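Hypothetical protein YfiH (Bacillus licheniformis, PDB 6DZD) probably acts as a zinc-dependent purine nucleoside phosphorylase that splits adenosine and inosine with phosphate and may also deaminate adenosine. Local coordinates at residues S247-T250 and S251-R254; M163-M166 and W167-E171. All blocks are in the same frame, centred on the assembly; numbering follows the deposited sequence.

Interaction 1 (S247-T250 and S251-R254); sequences SLCT and SCER. With ZN (zinc ion), chain C.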
loop_
_atom_site.group_PDB
_atom_site.type_symbol
_atom_site.label_atom_id
_atom_site.label_comp_id
_atom_site.label_asym_id
_atom_site.label_seq_id
_atom_site.Cartn_x
_atom_site.Cartn_y
_atom_site.Cartn_z
ATOM N N SER A 247 3.488 -13.109 -0.015
ATOM C CA SER A 247 3.073 -13.953 -1.126
ATOM C C SER A 247 1.568 -13.913 -1.375
ATOM O O SER A 247 1.113 -14.444 -2.399
ATOM C CB SER A 247 3.515 -15.386 -0.865
ATOM O OG SER A 247 2.974 -15.812 0.368
ATOM N N LEU A 248 0.808 -13.219 -0.526
ATOM C CA LEU A 248 -0.644 -13.248 -0.611
ATOM C C LEU A 248 -1.135 -12.494 -1.845
ATOM O O LEU A 248 -0.698 -11.378 -2.130
ATOM C CB LEU A 248 -1.266 -12.657 0.659
ATOM C CG LEU A 248 -1.058 -13.471 1.954
ATOM C CD1 LEU A 248 -1.631 -12.731 3.152
ATOM C CD2 LEU A 248 -1.630 -14.881 1.881
ATOM N N CYS A 249 -2.019 -13.133 -2.595
ATOM C CA CYS A 249 -2.670 -12.543 -3.756
ATOM C C CYS A 249 -4.075 -12.092 -3.365
ATOM O O CYS A 249 -4.870 -12.882 -2.846
ATOM C CB CYS A 249 -2.716 -13.554 -4.902
ATOM S SG CYS A 249 -3.576 -12.992 -6.365
ATOM N N THR A 250 -4.373 -10.818 -3.592
ATOM C CA THR A 250 -5.679 -10.310 -3.181
ATOM C C THR A 250 -6.809 -10.947 -3.992
ATOM O O THR A 250 -7.920 -11.133 -3.471
ATOM C CB THR A 250 -5.708 -8.775 -3.270
ATOM O OG1 THR A 250 -5.382 -8.338 -4.593
ATOM C CG2 THR A 250 -4.725 -8.175 -2.291
ATOM N N SER A 251 -6.550 -11.283 -5.258
ATOM C CA SER A 251 -7.544 -11.990 -6.060
ATOM C C SER A 251 -7.774 -13.414 -5.550
ATOM O O SER A 251 -8.922 -13.862 -5.426
ATOM C CB SER A 251 -7.108 -12.007 -7.526
ATOM O OG SER A 251 -8.021 -12.726 -8.330
ATOM N N CYS A 252 -6.696 -14.140 -5.249
ATOM C CA CYS A 252 -6.843 -15.541 -4.877
ATOM C C CYS A 252 -7.500 -15.704 -3.512
ATOM O O CYS A 252 -8.373 -16.561 -3.340
ATOM C CB CYS A 252 -5.484 -16.229 -4.892
ATOM S SG CYS A 252 -4.866 -16.627 -6.517
ATOM N N GLU A 253 -7.128 -14.877 -2.541
ATOM C CA GLU A 253 -7.548 -15.080 -1.153
ATOM C C GLU A 253 -8.948 -14.510 -0.974
ATOM O O GLU A 253 -9.145 -13.378 -0.527
ATOM C CB GLU A 253 -6.556 -14.435 -0.186
ATOM C CG GLU A 253 -5.079 -14.854 -0.359
ATOM C CD GLU A 253 -4.850 -16.320 -0.047
ATOM O OE1 GLU A 253 -3.755 -16.854 -0.366
ATOM O OE2 GLU A 253 -5.785 -16.937 0.506
ATOM N N ARG A 254 -9.949 -15.332 -1.288
ATOM C CA ARG A 254 -11.315 -14.826 -1.306
ATOM C C ARG A 254 -11.850 -14.572 0.103
ATOM O O ARG A 254 -12.644 -13.651 0.304
ATOM C CB ARG A 254 -12.221 -15.816 -2.052
ATOM C CG ARG A 254 -11.946 -15.961 -3.552
ATOM C CD ARG A 254 -11.669 -17.432 -3.973
ATOM N NE ARG A 254 -12.842 -18.305 -3.828
ATOM C CZ ARG A 254 -13.836 -18.374 -4.713
ATOM N NH1 ARG A 254 -14.880 -19.182 -4.498
ATOM N NH2 ARG A 254 -13.789 -17.622 -5.813
HETATM ZN ZN ZN C . -3.852 -14.845 -7.655
#
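Cys249 and Cys252 form a CxxC zinc-binding turn, a tight bend that presents two thiolates to one metal ion. CB of Cys249 and CB of Cys252 lie 3.8 Å apart. Cys249 reaches zinc with SG anti to its own backbone N (chi1 177°), whereas SG of Cys252 swings anti to the carbonyl carbon (chi1 -77°); these different rotations bring both sulfurs onto the metal from two sides. SG of Cys249 and SG of Cys252 each sit 2.3 Å from the zinc ion, and the angle between the two bonds, about 113°, is close to tetrahedral. Cys189 and Cys190 complete the four-cysteine site. Cysteine suits these positions because its soft sulfur binds zinc strongly on a short arm.

The backbone holds the turn in shape. The N-H of Glu253 reaches O of Cys249 at 3.0 Å, and the amide N of Cys252 points its hydrogen at SG of Cys249 over 3.5 Å, an N-H...S bond that probably tempers the thiolate's negative charge. Threonine suits position 250 because its short hydroxyl can hydrogen-bond to Asp131, tying the turn to the body of the protein. The buried, branched chain of Leu248 offers an apolar surface to the Glu253 chain, which it crosses at about a right angle; CD2 of Leu248 meets OE1 of Glu253 at 3.7 Å.

Interaction 2 (M163-M166 and W167-E171); sequences MVDM and WIRRE
Met163 lies against Trp167 one helical turn on, in the inward-facing part of the C-terminal end of helix 159-169. CG of Met163 stands over one face of the indole near its rim, and SD of Met163 is 4.4 Å from the centroid of the five-membered ring of Trp167, an oblique Met-aromatic contact. Bends at chi2 and chi3 curl the flexible thioether against the ring. Phe137 of strand 133-139 touches both residues, and Tyr117 meets Trp167 edge-to-face. Buried Val164 runs side by side with Ile168, which lies nearer the surface, CG1 of Val164 to CD1 of Ile168 at 3.8 Å; branched aliphatic chains suit this close fit.

The outward side is looser. Asp165 meets Arg169 through a weak salt bridge, OD1 of Asp165 to NH1 of Arg169 at 3.4 Å, the two flat groups turned 47° apart. Met166 lies at the border: it touches Ile91, while its CE sits over one face of the Arg170 guanidinium, toward the rim. Regular i to i+4 backbone bonds, such as Ile168 N to Val164 O at 2.9 Å, join both sides. Apolar and aromatic groups thus fix the helix to the sheet, while the exposed arginine arms, held by fewer and weaker contacts, probably add only modest stability.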
loop_
_atom_site.group_PDB
_atom_site.type_symbol
_atom_site.label_atom_id
_atom_site.label_comp_id
_atom_site.label_asym_id
_atom_site.label_seq_id
_atom_site.Cartn_x
_atom_site.Cartn_y
_atom_site.Cartn_z
ATOM N N MET A 163 10.280 7.250 -3.240
ATOM C CA MET A 163 10.305 7.288 -1.787
ATOM C C MET A 163 11.729 7.171 -1.282
ATOM O O MET A 163 12.135 7.912 -0.380
ATOM C CB MET A 163 9.438 6.178 -1.195
ATOM C CG MET A 163 9.313 6.329 0.302
ATOM S SD MET A 163 8.303 7.766 0.734
ATOM C CE MET A 163 6.653 7.110 0.385
ATOM N N VAL A 164 12.496 6.235 -1.850
ATOM C CA VAL A 164 13.873 6.031 -1.418
ATOM C C VAL A 164 14.736 7.224 -1.807
ATOM O O VAL A 164 15.585 7.672 -1.026
ATOM C CB VAL A 164 14.428 4.720 -2.000
ATOM C CG1 VAL A 164 15.873 4.564 -1.629
ATOM C CG2 VAL A 164 13.612 3.529 -1.531
ATOM N N ASP A 165 14.532 7.766 -3.013
ATOM C CA ASP A 165 15.296 8.940 -3.423
ATOM C C ASP A 165 14.961 10.146 -2.543
ATOM O O ASP A 165 15.829 10.983 -2.260
ATOM C CB ASP A 165 15.060 9.231 -4.912
ATOM C CG ASP A 165 16.134 10.150 -5.506
ATOM O OD1 ASP A 165 17.350 9.812 -5.417
ATOM O OD2 ASP A 165 15.768 11.230 -6.049
ATOM N N MET A 166 13.693 10.254 -2.118
ATOM C CA MET A 166 13.263 11.332 -1.231
ATOM C C MET A 166 13.852 11.179 0.165
ATOM O O MET A 166 14.159 12.182 0.816
ATOM C CB MET A 166 11.737 11.393 -1.161
ATOM C CG MET A 166 11.172 12.776 -1.006
ATOM S SD MET A 166 9.510 12.912 -1.732
ATOM C CE MET A 166 9.871 13.646 -3.331
ATOM N N TRP A 167 13.975 9.950 0.668
ATOM C CA TRP A 167 14.600 9.783 1.982
ATOM C C TRP A 167 16.100 10.037 1.906
ATOM O O TRP A 167 16.707 10.550 2.858
ATOM C CB TRP A 167 14.321 8.389 2.547
ATOM C CG TRP A 167 12.904 8.226 3.022
ATOM C CD1 TRP A 167 11.837 9.028 2.725
ATOM C CD2 TRP A 167 12.406 7.197 3.858
ATOM N NE1 TRP A 167 10.709 8.562 3.335
ATOM C CE2 TRP A 167 11.031 7.436 4.041
ATOM C CE3 TRP A 167 12.991 6.096 4.486
ATOM C CZ2 TRP A 167 10.229 6.613 4.821
ATOM C CZ3 TRP A 167 12.198 5.278 5.249
ATOM C CH2 TRP A 167 10.824 5.542 5.414
ATOM N N ILE A 168 16.716 9.650 0.790
ATOM C CA ILE A 168 18.142 9.859 0.622
ATOM C C ILE A 168 18.434 11.331 0.424
ATOM O O ILE A 168 19.357 11.877 1.041
ATOM C CB ILE A 168 18.681 9.009 -0.539
ATOM C CG1 ILE A 168 18.701 7.539 -0.137
ATOM C CG2 ILE A 168 20.074 9.446 -0.909
ATOM C CD1 ILE A 168 19.043 6.629 -1.270
ATOM N N ARG A 169 17.651 12.007 -0.418
ATOM C CA ARG A 169 18.028 13.368 -0.796
ATOM C C ARG A 169 17.468 14.442 0.133
ATOM O O ARG A 169 18.141 15.439 0.384
ATOM C CB ARG A 169 17.603 13.656 -2.243
ATOM C CG ARG A 169 18.330 12.793 -3.289
ATOM C CD ARG A 169 17.894 13.093 -4.718
ATOM N NE ARG A 169 18.954 13.817 -5.440
ATOM C CZ ARG A 169 19.870 13.247 -6.229
ATOM N NH1 ARG A 169 19.886 11.923 -6.423
ATOM N NH2 ARG A 169 20.783 14.001 -6.813
ATOM N N ARG A 170 16.252 14.286 0.644
ATOM C CA ARG A 170 15.708 15.299 1.544
ATOM C C ARG A 170 15.960 14.988 3.008
ATOM O O ARG A 170 16.094 15.921 3.811
ATOM C CB ARG A 170 14.193 15.451 1.367
ATOM C CG ARG A 170 13.732 16.484 0.373
ATOM C CD ARG A 170 13.389 15.825 -0.953
ATOM N NE ARG A 170 12.220 16.421 -1.598
ATOM C CZ ARG A 170 11.941 16.294 -2.893
ATOM N NH1 ARG A 170 10.848 16.866 -3.392
ATOM N NH2 ARG A 170 12.763 15.601 -3.692
ATOM N N GLU A 171 16.058 13.707 3.375
ATOM C CA GLU A 171 16.099 13.329 4.781
ATOM C C GLU A 171 17.448 12.814 5.249
ATOM O O GLU A 171 17.615 12.610 6.454
ATOM C CB GLU A 171 15.041 12.252 5.076
ATOM C CG GLU A 171 13.659 12.588 4.542
ATOM C CD GLU A 171 13.024 13.790 5.237
ATOM O OE1 GLU A 171 12.359 14.606 4.569
ATOM O OE2 GLU A 171 13.181 13.903 6.463
#

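Followed from the N terminus, interaction 2 comes first, within helix 159-169 and the residues just after it, between strands 144-150 and 179-182. Interaction 1 follows in the loop between strands 243-245 and 270-276. The two are in series, neither nested nor crossed; both are local, joining residues three to five apart, and neither closes a long loop. The centres of interactions 1 and 2 are about 31 Å apart, on opposite sides of the chain's centre. Helix 225-236 links them indirectly, for it touches 163-171 while its Lys226 hydrogen-bonds to the backbone O of Leu248. The longer closure belongs to zinc, which joins 247-254 to the Cys189-Cys190 pair; Glu171, in turn, reaches Lys93 of strand 91-93.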